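Local structure of glutathione transferase gst1-6 (Anopheles dirus, 1V2A) at residues Met1-Ser6 / Thr50-Val55; Ser90-Arg95 / Leu150-Ile155; Asn46-Ile51 / Val61-Ala66. The protein probably catalyses the conjugation of glutathione to electrophilic compounds RX, yielding an S-substituted glutathione, a halide anion and a proton, as part of xenobiotic detoxification. All blocks are in the same frame, centred on the assembly; numbering follows the deposited sequence.

Contact 1 of 3, residues Met1-Ser6 / Thr50-Val55. With GTS (glutathione sulfonic acid), chain F.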
loop_
_atom_site.group_PDB
_atom_site.type_symbol
_atom_site.label_atom_id
_atom_site.label_comp_id
_atom_site.label_asym_id
_atom_site.label_seq_id
_atom_site.Cartn_x
_atom_site.Cartn_y
_atom_site.Cartn_z
ATOM N N MET B 1 15.540 11.344 -16.449
ATOM C CA MET B 1 14.287 10.605 -16.160
ATOM C C MET B 1 13.098 11.554 -16.184
ATOM O O MET B 1 13.201 12.692 -15.736
ATOM C CB MET B 1 14.397 9.921 -14.789
ATOM C CG MET B 1 14.764 10.857 -13.651
ATOM S SD MET B 1 15.227 9.977 -12.132
ATOM C CE MET B 1 16.963 9.713 -12.445
ATOM N N ASP B 2 11.976 11.098 -16.730
ATOM C CA ASP B 2 10.780 11.931 -16.783
ATOM C C ASP B 2 9.917 11.657 -15.557
ATOM O O ASP B 2 9.874 10.532 -15.046
ATOM C CB ASP B 2 9.962 11.657 -18.052
ATOM C CG ASP B 2 10.764 11.861 -19.318
ATOM O OD1 ASP B 2 11.684 12.713 -19.314
ATOM O OD2 ASP B 2 10.466 11.180 -20.327
ATOM N N TYR B 3 9.229 12.693 -15.092
ATOM C CA TYR B 3 8.384 12.573 -13.918
ATOM C C TYR B 3 7.036 13.250 -14.134
ATOM O O TYR B 3 6.886 14.448 -13.891
ATOM C CB TYR B 3 9.094 13.191 -12.707
ATOM C CG TYR B 3 8.386 12.956 -11.393
ATOM C CD1 TYR B 3 8.235 11.665 -10.880
ATOM C CD2 TYR B 3 7.870 14.023 -10.655
ATOM C CE1 TYR B 3 7.589 11.443 -9.660
ATOM C CE2 TYR B 3 7.222 13.813 -9.435
ATOM C CZ TYR B 3 7.088 12.521 -8.944
ATOM O OH TYR B 3 6.471 12.315 -7.732
ATOM N N TYR B 4 6.059 12.486 -14.609
ATOM C CA TYR B 4 4.723 13.033 -14.822
ATOM C C TYR B 4 4.162 13.278 -13.434
ATOM O O TYR B 4 4.179 12.384 -12.585
ATOM C CB TYR B 4 3.872 12.044 -15.606
ATOM C CG TYR B 4 4.500 11.730 -16.939
ATOM C CD1 TYR B 4 5.522 10.786 -17.044
ATOM C CD2 TYR B 4 4.150 12.454 -18.077
ATOM C CE1 TYR B 4 6.187 10.576 -18.247
ATOM C CE2 TYR B 4 4.806 12.255 -19.284
ATOM C CZ TYR B 4 5.823 11.319 -19.365
ATOM O OH TYR B 4 6.481 11.145 -20.554
ATOM N N TYR B 5 3.673 14.490 -13.199
ATOM C CA TYR B 5 3.182 14.833 -11.878
ATOM C C TYR B 5 2.443 16.171 -11.833
ATOM O O TYR B 5 2.175 16.810 -12.856
ATOM C CB TYR B 5 4.377 14.954 -10.937
ATOM C CG TYR B 5 5.065 16.275 -11.130
ATOM C CD1 TYR B 5 5.172 17.181 -10.084
ATOM C CD2 TYR B 5 5.488 16.680 -12.398
ATOM C CE1 TYR B 5 5.667 18.464 -10.294
ATOM C CE2 TYR B 5 5.984 17.960 -12.621
ATOM C CZ TYR B 5 6.064 18.850 -11.564
ATOM O OH TYR B 5 6.484 20.144 -11.780
ATOM N N SER B 6 2.156 16.583 -10.602
ATOM C CA SER B 6 1.509 17.845 -10.288
ATOM C C SER B 6 1.683 18.059 -8.792
ATOM O O SER B 6 1.249 17.234 -7.998
ATOM C CB SER B 6 0.026 17.804 -10.619
ATOM O OG SER B 6 -0.579 19.025 -10.229
ATOM N N THR B 50 -1.927 7.075 -13.793
ATOM C CA THR B 50 -2.033 7.815 -12.549
ATOM C C THR B 50 -0.689 8.470 -12.309
ATOM O O THR B 50 0.333 7.960 -12.750
ATOM C CB THR B 50 -2.306 6.897 -11.357
ATOM O OG1 THR B 50 -1.130 6.125 -11.076
ATOM C CG2 THR B 50 -3.465 5.964 -11.658
ATOM N N ILE B 51 -0.690 9.616 -11.639
ATOM C CA ILE B 51 0.554 10.294 -11.320
ATOM C C ILE B 51 0.716 10.137 -9.816
ATOM O O ILE B 51 -0.272 10.090 -9.079
ATOM C CB ILE B 51 0.519 11.792 -11.706
ATOM C CG1 ILE B 51 -0.738 12.459 -11.149
ATOM C CG2 ILE B 51 0.565 11.933 -13.208
ATOM C CD1 ILE B 51 -0.904 13.919 -11.576
ATOM N N PRO B 52 1.957 10.062 -9.332
ATOM C CA PRO B 52 3.205 10.124 -10.086
ATOM C C PRO B 52 3.531 8.905 -10.938
ATOM O O PRO B 52 3.165 7.785 -10.606
ATOM C CB PRO B 52 4.238 10.344 -8.994
ATOM C CG PRO B 52 3.679 9.531 -7.875
ATOM C CD PRO B 52 2.223 9.887 -7.892
ATOM N N THR B 53 4.235 9.152 -12.038
ATOM C CA THR B 53 4.684 8.112 -12.961
ATOM C C THR B 53 6.094 8.499 -13.374
ATOM O O THR B 53 6.297 9.566 -13.950
ATOM C CB THR B 53 3.825 8.041 -14.233
ATOM O OG1 THR B 53 2.531 7.531 -13.908
ATOM C CG2 THR B 53 4.464 7.117 -15.253
ATOM N N LEU B 54 7.061 7.636 -13.076
ATOM C CA LEU B 54 8.459 7.885 -13.408
ATOM C C LEU B 54 8.857 7.079 -14.647
ATOM O O LEU B 54 8.232 6.067 -14.949
ATOM C CB LEU B 54 9.345 7.481 -12.225
ATOM C CG LEU B 54 10.868 7.625 -12.343
ATOM C CD1 LEU B 54 11.233 9.095 -12.418
ATOM C CD2 LEU B 54 11.554 6.975 -11.140
ATOM N N VAL B 55 9.879 7.538 -15.370
ATOM C CA VAL B 55 10.368 6.835 -16.556
ATOM C C VAL B 55 11.890 6.999 -16.650
ATOM O O VAL B 55 12.385 7.934 -17.266
ATOM C CB VAL B 55 9.705 7.371 -17.861
ATOM C CG1 VAL B 55 10.127 6.511 -19.050
ATOM C CG2 VAL B 55 8.181 7.347 -17.727
HETATM N N1 GTS F . -1.259 5.209 -5.019
HETATM C CA1 GTS F . -0.946 6.150 -6.056
HETATM C C1 GTS F . 0.444 6.645 -5.740
HETATM O O11 GTS F . 1.152 6.950 -6.681
HETATM O O12 GTS F . 0.826 6.705 -4.562
HETATM C CB1 GTS F . -1.992 7.241 -6.026
HETATM C CG1 GTS F . -1.796 8.334 -7.095
HETATM C CD1 GTS F . -3.124 8.887 -7.588
HETATM O OE1 GTS F . -4.213 8.468 -7.164
HETATM N N2 GTS F . -2.994 9.855 -8.492
HETATM C CA2 GTS F . -4.172 10.516 -9.067
HETATM C C2 GTS F . -4.281 10.178 -10.515
HETATM O O2 GTS F . -3.273 10.150 -11.232
HETATM C CB2 GTS F . -4.138 12.040 -9.007
HETATM S SG2 GTS F . -4.079 12.851 -7.376
HETATM O O1S GTS F . -2.933 12.483 -6.609
HETATM O O2S GTS F . -4.045 14.244 -7.638
HETATM O O3S GTS F . -5.250 12.527 -6.612
HETATM N N3 GTS F . -5.516 9.937 -10.930
HETATM C CA3 GTS F . -5.775 9.611 -12.303
HETATM C C3 GTS F . -6.620 8.395 -12.425
HETATM O O31 GTS F . -6.905 8.057 -13.564
HETATM O O32 GTS F . -6.984 7.822 -11.385
#

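Contact 2 of 3, residues Ser90-Arg95 / Leu150-Ile155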
loop_
_atom_site.group_PDB
_atom_site.type_symbol
_atom_site.label_atom_id
_atom_site.label_comp_id
_atom_site.label_asym_id
_atom_site.label_seq_id
_atom_site.Cartn_x
_atom_site.Cartn_y
_atom_site.Cartn_z
ATOM N N SER B 90 11.380 -3.457 8.320
ATOM C CA SER B 90 10.013 -3.932 8.499
ATOM C C SER B 90 9.134 -2.804 9.020
ATOM O O SER B 90 7.967 -2.704 8.648
ATOM C CB SER B 90 9.950 -5.141 9.452
ATOM O OG SER B 90 10.427 -4.834 10.751
ATOM N N VAL B 91 9.694 -1.943 9.860
ATOM C CA VAL B 91 8.917 -0.830 10.404
ATOM C C VAL B 91 8.630 0.190 9.303
ATOM O O VAL B 91 7.508 0.672 9.168
ATOM C CB VAL B 91 9.660 -0.118 11.548
ATOM C CG1 VAL B 91 8.687 0.758 12.315
ATOM C CG2 VAL B 91 10.310 -1.135 12.470
ATOM N N VAL B 92 9.657 0.506 8.518
ATOM C CA VAL B 92 9.523 1.454 7.422
ATOM C C VAL B 92 8.455 0.920 6.482
ATOM O O VAL B 92 7.486 1.615 6.167
ATOM C CB VAL B 92 10.863 1.613 6.655
ATOM C CG1 VAL B 92 10.722 2.650 5.556
ATOM C CG2 VAL B 92 11.966 2.037 7.620
ATOM N N ASN B 93 8.620 -0.326 6.049
ATOM C CA ASN B 93 7.643 -0.935 5.153
ATOM C C ASN B 93 6.248 -0.885 5.735
ATOM O O ASN B 93 5.297 -0.526 5.038
ATOM C CB ASN B 93 8.001 -2.385 4.849
ATOM C CG ASN B 93 9.045 -2.501 3.768
ATOM O OD1 ASN B 93 9.345 -1.529 3.076
ATOM N ND2 ASN B 93 9.597 -3.691 3.607
ATOM N N GLN B 94 6.119 -1.245 7.010
ATOM C CA GLN B 94 4.814 -1.231 7.655
ATOM C C GLN B 94 4.226 0.176 7.680
ATOM O O GLN B 94 3.046 0.358 7.374
ATOM C CB GLN B 94 4.908 -1.787 9.073
ATOM C CG GLN B 94 3.592 -1.730 9.838
ATOM C CD GLN B 94 3.396 -0.414 10.564
ATOM O OE1 GLN B 94 2.415 0.300 10.339
ATOM N NE2 GLN B 94 4.338 -0.083 11.445
ATOM N N ARG B 95 5.046 1.168 8.030
ATOM C CA ARG B 95 4.572 2.546 8.079
ATOM C C ARG B 95 4.152 3.026 6.684
ATOM O O ARG B 95 3.267 3.880 6.555
ATOM C CB ARG B 95 5.652 3.491 8.618
ATOM C CG ARG B 95 6.328 3.087 9.927
ATOM C CD ARG B 95 5.401 3.018 11.126
ATOM N NE ARG B 95 6.115 3.351 12.356
ATOM C CZ ARG B 95 5.845 2.842 13.556
ATOM N NH1 ARG B 95 4.870 1.954 13.705
ATOM N NH2 ARG B 95 6.542 3.234 14.612
ATOM N N LEU B 150 15.507 9.948 9.851
ATOM C CA LEU B 150 14.637 10.092 8.691
ATOM C C LEU B 150 14.769 8.932 7.701
ATOM O O LEU B 150 15.863 8.432 7.451
ATOM C CB LEU B 150 14.958 11.403 7.972
ATOM C CG LEU B 150 14.064 11.833 6.811
ATOM C CD1 LEU B 150 13.008 12.815 7.318
ATOM C CD2 LEU B 150 14.921 12.495 5.737
ATOM N N THR B 151 13.640 8.515 7.138
ATOM C CA THR B 151 13.608 7.445 6.151
ATOM C C THR B 151 12.550 7.832 5.121
ATOM O O THR B 151 11.931 8.890 5.231
ATOM C CB THR B 151 13.224 6.077 6.785
ATOM O OG1 THR B 151 11.886 6.127 7.297
ATOM C CG2 THR B 151 14.174 5.729 7.916
ATOM N N VAL B 152 12.346 6.987 4.120
ATOM C CA VAL B 152 11.343 7.266 3.107
ATOM C C VAL B 152 9.949 7.311 3.720
ATOM O O VAL B 152 9.002 7.805 3.102
ATOM C CB VAL B 152 11.363 6.199 2.012
ATOM C CG1 VAL B 152 12.665 6.291 1.241
ATOM C CG2 VAL B 152 11.234 4.832 2.631
ATOM N N ALA B 153 9.825 6.782 4.935
ATOM C CA ALA B 153 8.547 6.763 5.631
ATOM C C ALA B 153 8.145 8.178 5.988
ATOM O O ALA B 153 7.004 8.586 5.787
ATOM C CB ALA B 153 8.652 5.931 6.889
ATOM N N ASP B 154 9.102 8.922 6.522
ATOM C CA ASP B 154 8.877 10.293 6.932
ATOM C C ASP B 154 8.459 11.159 5.758
ATOM O O ASP B 154 7.524 11.948 5.869
ATOM C CB ASP B 154 10.149 10.844 7.562
ATOM C CG ASP B 154 10.512 10.130 8.840
ATOM O OD1 ASP B 154 9.829 10.367 9.856
ATOM O OD2 ASP B 154 11.472 9.329 8.830
ATOM N N ILE B 155 9.153 11.012 4.632
ATOM C CA ILE B 155 8.838 11.796 3.446
ATOM C C ILE B 155 7.415 11.570 2.927
ATOM O O ILE B 155 6.724 12.537 2.593
ATOM C CB ILE B 155 9.834 11.512 2.308
ATOM C CG1 ILE B 155 11.231 12.008 2.709
ATOM C CG2 ILE B 155 9.359 12.179 1.024
ATOM C CD1 ILE B 155 12.291 11.817 1.647
#

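Contact 3 of 3, residues Asn46-Ile51 / Val61-Ala66. With GTS (glutathione sulfonic acid), chain F.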
loop_
_atom_site.group_PDB
_atom_site.type_symbol
_atom_site.label_atom_id
_atom_site.label_comp_id
_atom_site.label_asym_id
_atom_site.label_seq_id
_atom_site.Cartn_x
_atom_site.Cartn_y
_atom_site.Cartn_z
ATOM N N ASN B 46 1.866 4.086 -18.616
ATOM C CA ASN B 46 1.294 3.527 -17.383
ATOM C C ASN B 46 -0.172 3.189 -17.649
ATOM O O ASN B 46 -1.041 4.052 -17.603
ATOM C CB ASN B 46 1.397 4.548 -16.241
ATOM C CG ASN B 46 0.652 4.109 -14.978
ATOM O OD1 ASN B 46 0.574 4.861 -13.998
ATOM N ND2 ASN B 46 0.109 2.900 -14.996
ATOM N N PRO B 47 -0.462 1.915 -17.920
ATOM C CA PRO B 47 -1.830 1.477 -18.199
ATOM C C PRO B 47 -2.858 1.913 -17.167
ATOM O O PRO B 47 -4.058 1.855 -17.424
ATOM C CB PRO B 47 -1.692 -0.038 -18.281
ATOM C CG PRO B 47 -0.554 -0.314 -17.336
ATOM C CD PRO B 47 0.425 0.759 -17.720
ATOM N N GLN B 48 -2.389 2.336 -15.997
ATOM C CA GLN B 48 -3.294 2.780 -14.942
ATOM C C GLN B 48 -3.491 4.282 -15.059
ATOM O O GLN B 48 -4.451 4.838 -14.536
ATOM C CB GLN B 48 -2.730 2.429 -13.555
ATOM C CG GLN B 48 -3.698 2.707 -12.409
ATOM C CD GLN B 48 -3.349 1.960 -11.128
ATOM O OE1 GLN B 48 -4.165 1.877 -10.204
ATOM N NE2 GLN B 48 -2.140 1.409 -11.068
ATOM N N HIS B 49 -2.566 4.918 -15.770
ATOM C CA HIS B 49 -2.568 6.356 -16.003
ATOM C C HIS B 49 -2.846 7.168 -14.745
ATOM O O HIS B 49 -3.859 7.854 -14.637
ATOM C CB HIS B 49 -3.557 6.727 -17.126
ATOM C CG HIS B 49 -4.976 6.321 -16.864
ATOM N ND1 HIS B 49 -5.750 6.895 -15.878
ATOM C CD2 HIS B 49 -5.765 5.406 -17.475
ATOM C CE1 HIS B 49 -6.954 6.355 -15.894
ATOM N NE2 HIS B 49 -6.990 5.447 -16.852
ATOM N N THR B 50 -1.927 7.075 -13.793
ATOM C CA THR B 50 -2.033 7.815 -12.549
ATOM C C THR B 50 -0.689 8.470 -12.309
ATOM O O THR B 50 0.333 7.960 -12.750
ATOM C CB THR B 50 -2.306 6.897 -11.357
ATOM O OG1 THR B 50 -1.130 6.125 -11.076
ATOM C CG2 THR B 50 -3.465 5.964 -11.658
ATOM N N ILE B 51 -0.690 9.616 -11.639
ATOM C CA ILE B 51 0.554 10.294 -11.320
ATOM C C ILE B 51 0.716 10.137 -9.816
ATOM O O ILE B 51 -0.272 10.090 -9.079
ATOM C CB ILE B 51 0.519 11.792 -11.706
ATOM C CG1 ILE B 51 -0.738 12.459 -11.149
ATOM C CG2 ILE B 51 0.565 11.933 -13.208
ATOM C CD1 ILE B 51 -0.904 13.919 -11.576
ATOM N N VAL B 61 7.824 3.356 -14.031
ATOM C CA VAL B 61 7.498 3.052 -12.635
ATOM C C VAL B 61 6.385 3.930 -12.061
ATOM O O VAL B 61 6.434 5.151 -12.183
ATOM C CB VAL B 61 8.735 3.235 -11.726
ATOM C CG1 VAL B 61 8.404 2.822 -10.319
ATOM C CG2 VAL B 61 9.909 2.418 -12.265
ATOM N N TRP B 62 5.374 3.328 -11.439
ATOM C CA TRP B 62 4.335 4.155 -10.842
ATOM C C TRP B 62 3.988 3.703 -9.437
ATOM O O TRP B 62 4.388 2.626 -9.010
ATOM C CB TRP B 62 3.101 4.273 -11.755
ATOM C CG TRP B 62 2.186 3.103 -11.850
ATOM C CD1 TRP B 62 1.073 2.872 -11.098
ATOM C CD2 TRP B 62 2.256 2.038 -12.804
ATOM N NE1 TRP B 62 0.437 1.732 -11.533
ATOM C CE2 TRP B 62 1.141 1.202 -12.583
ATOM C CE3 TRP B 62 3.146 1.717 -13.837
ATOM C CZ2 TRP B 62 0.901 0.055 -13.339
ATOM C CZ3 TRP B 62 2.907 0.577 -14.592
ATOM C CH2 TRP B 62 1.791 -0.236 -14.343
ATOM N N GLU B 63 3.258 4.557 -8.726
ATOM C CA GLU B 63 2.890 4.368 -7.327
ATOM C C GLU B 63 4.035 5.093 -6.632
ATOM O O GLU B 63 5.170 4.603 -6.621
ATOM C CB GLU B 63 2.900 2.897 -6.876
ATOM C CG GLU B 63 1.663 2.057 -7.200
ATOM C CD GLU B 63 0.383 2.590 -6.578
ATOM O OE1 GLU B 63 0.397 3.029 -5.407
ATOM O OE2 GLU B 63 -0.649 2.552 -7.270
ATOM N N SER B 64 3.728 6.262 -6.082
ATOM C CA SER B 64 4.688 7.093 -5.379
ATOM C C SER B 64 5.641 6.278 -4.512
ATOM O O SER B 64 6.812 6.623 -4.343
ATOM C CB SER B 64 3.933 8.107 -4.505
ATOM O OG SER B 64 3.142 7.465 -3.505
ATOM N N TYR B 65 5.128 5.195 -3.956
ATOM C CA TYR B 65 5.925 4.345 -3.088
ATOM C C TYR B 65 6.922 3.500 -3.866
ATOM O O TYR B 65 8.049 3.299 -3.423
ATOM C CB TYR B 65 5.008 3.444 -2.269
ATOM C CG TYR B 65 3.911 4.208 -1.583
ATOM C CD1 TYR B 65 2.715 4.477 -2.233
ATOM C CD2 TYR B 65 4.078 4.693 -0.290
ATOM C CE1 TYR B 65 1.705 5.215 -1.608
ATOM C CE2 TYR B 65 3.072 5.436 0.345
ATOM C CZ TYR B 65 1.895 5.693 -0.325
ATOM O OH TYR B 65 0.927 6.468 0.266
ATOM N N ALA B 66 6.501 3.004 -5.019
ATOM C CA ALA B 66 7.377 2.188 -5.840
ATOM C C ALA B 66 8.438 3.104 -6.452
ATOM O O ALA B 66 9.603 2.725 -6.545
ATOM C CB ALA B 66 6.572 1.468 -6.932
HETATM N N1 GTS F . -1.259 5.209 -5.019
HETATM C CA1 GTS F . -0.946 6.150 -6.056
HETATM C C1 GTS F . 0.444 6.645 -5.740
HETATM O O11 GTS F . 1.152 6.950 -6.681
HETATM O O12 GTS F . 0.826 6.705 -4.562
HETATM C CB1 GTS F . -1.992 7.241 -6.026
HETATM C CG1 GTS F . -1.796 8.334 -7.095
HETATM C CD1 GTS F . -3.124 8.887 -7.588
HETATM O OE1 GTS F . -4.213 8.468 -7.164
HETATM N N2 GTS F . -2.994 9.855 -8.492
HETATM C CA2 GTS F . -4.172 10.516 -9.067
HETATM C C2 GTS F . -4.281 10.178 -10.515
HETATM O O2 GTS F . -3.273 10.150 -11.232
HETATM C CB2 GTS F . -4.138 12.040 -9.007
HETATM S SG2 GTS F . -4.079 12.851 -7.376
HETATM O O1S GTS F . -2.933 12.483 -6.609
HETATM O O2S GTS F . -4.045 14.244 -7.638
HETATM O O3S GTS F . -5.250 12.527 -6.612
HETATM N N3 GTS F . -5.516 9.937 -10.930
HETATM C CA3 GTS F . -5.775 9.611 -12.303
HETATM C C3 GTS F . -6.620 8.395 -12.425
HETATM O O31 GTS F . -6.905 8.057 -13.564
HETATM O O32 GTS F . -6.984 7.822 -11.385
HETATM O O HOH W 1 -1.728 4.219 -8.701
HETATM O O HOH W 2 1.031 6.712 -9.390
#

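Contact 1 of 3, residues Met1-Ser6 / Thr50-Val55
D2 and V55 form a hydrogen-bonded antiparallel pair: V55 N donates a hydrogen bond to D2 O (3.0 Å), and D2 N donates one to V55 O. Two residues on, Y4 and T53 make the next such pair, with Y4 N to T53 O also at 3.0 Å. Between them Y3 faces L54 as a non-hydrogen-bonded pair, and the N-to-C directions of the strands make an angle of 167°. In the loop just before strand 53-55, I51 turns both backbone polar atoms to the ligand: I51 N donates to GTS O2 (2.7 Å) and I51 O accepts from GTS N2 (2.8 Å).

Packing splits between the two faces of the sheet. On one, the Y4 ring meets V55 edge-on, CE1 touching CG2 at 3.8 Å, with T53 O also in the ring plane; a chi1 of -59°, with CG beside the backbone N, lays this edge along the opposite strand. On the other, Y3 and P52 lie side by side and point the same way, Y3 CZ 3.6 Å from P52 CB, while the hydroxyl of Y3 bonds to the carbonyl of C12. L54 reaches out with CD1 to M1 CB (4.0 Å). I51 CG2 packs beside the backbone of Y4.

A cis peptide bond precedes P52. This cis-proline at the head of an antiparallel strand, its preceding residue pairing with the central residue of the bound glutathione sulfonic acid, is the hallmark of the thioredoxin-like domain and G-site of glutathione transferases.

Contact 2 of 3, residues Ser90-Arg95 / Leu150-Ile155
V92 and A153 bring two helices of the C-terminal domain together, their CA atoms 5.7 Å apart. The contact across 90-95 and 150-155 is apolar and small. V92 does most of the touching through CG1. With chi1 at -177° this methyl extends away from the backbone N, toward the first turn of the opposing helix. It meets V152 CG2 at 3.7 Å, the two side chains crossing at about a right angle, and A153 CB at 4.1 Å. One turn on, R95 contributes only the root of its chain, its CB lying 4.2 Å from A153 CB. The small A153 methyl thus sits against both V92 and R95.

The side-chain hydrogen bonds of 150-155 build a capping box. T151, the N-cap, accepts from A153 N through OG1 (3.2 Å), and in return T151 N donates to the anti lone pair of D154 OD2 (2.9 Å). The other carboxylate oxygen of D154 is bonded to the backbone of A145 and to the indole of W180.

The charged group of R95 turns elsewhere: its guanidinium leads away from 150-155 to a salt bridge with E141, a hydrogen bond to the carbonyl of A145 and a cation-pi contact with F138.

With no hydrogen bond crossing between the segments, cohesion here rests on apolar carbon contacts around V92 CG1 and A153 CB. At the start of helix 152-162 the A153 N-H, which the helix itself cannot serve, is satisfied by T151 OG1 in the S/T-x-x-D capping box, a familiar feature of the glutathione transferase core.

Contact 3 of 3, residues Asn46-Ile51 / Val61-Ala66
W62 lays its indole against the turn of 46-51, and its CB already adjoins the side-chain amide of N46. CG stands between the backbone N and the carbonyl carbon (chi1 75°), which swings the ring toward N46, Q48 and P47. Over one face of the indole lies the N46 amide, its plane only 25° from that of the ring and its CG 3.4 Å from W62 CD2. At the five-membered end, W62 CD1 comes 3.9 Å from T50 OG1. Next, W62 NE1 faces the side chain of Q48, 3.8 Å from its CB; the Q48 amide arrives at the ring's edge, turned 90° to it. At the far tip, W62 CH2 touches P47 CD at 3.8 Å, the two side chains crossing at about a right angle. N46, P47 and Q48 of the type I turn from N46 to H49 thus cover one face and part of the rim, and Q94 of the second subunit packs on the ring too.

Beyond W62 the chain turns into the ligand pocket. Water 2 accepts from T50 OG1 (2.8 Å) and from E63 N, and donates to GTS O11, tying both segments to the ligand. E63, the N-cap of helix 64-75, takes the ligand amine: GTS N1 donates to E63 OE1 at 2.8 Å. S64 grips the neighbouring carboxylate twice, its N bonding GTS O11 (2.7 Å) and its OG bonding GTS O12 (2.7 Å).

The amine and the alpha-carboxylate on CA1 of the gamma-glutamyl group are thereby each matched: an acid meets the amine, while a hydroxyl and the N-H at a helix start, whose dipole would favour an anion, meet the carboxylate.

How the contacts relate
Contacts 1 and 3 belong to the N-terminal thioredoxin-like domain and contact 2 to the helical C-terminal domain. Contacts 1 and 3 have centres about 7 Å apart, share T50 and I51, and join through neighbouring strands 53-56 and 59-62, L54 N probably bonding V61 O. Together they hold glutathione sulfonic acid by its central residue and its gamma-glutamyl end. Contact 2 follows both in the chain; its centre is about 22 Å from that of contact 1 and 19 Å from that of contact 3. Helix 64-75, which begins in contact 3, packs on V152 of contact 2, linking the domains, and contacts 2 and 3 also touch the second subunit.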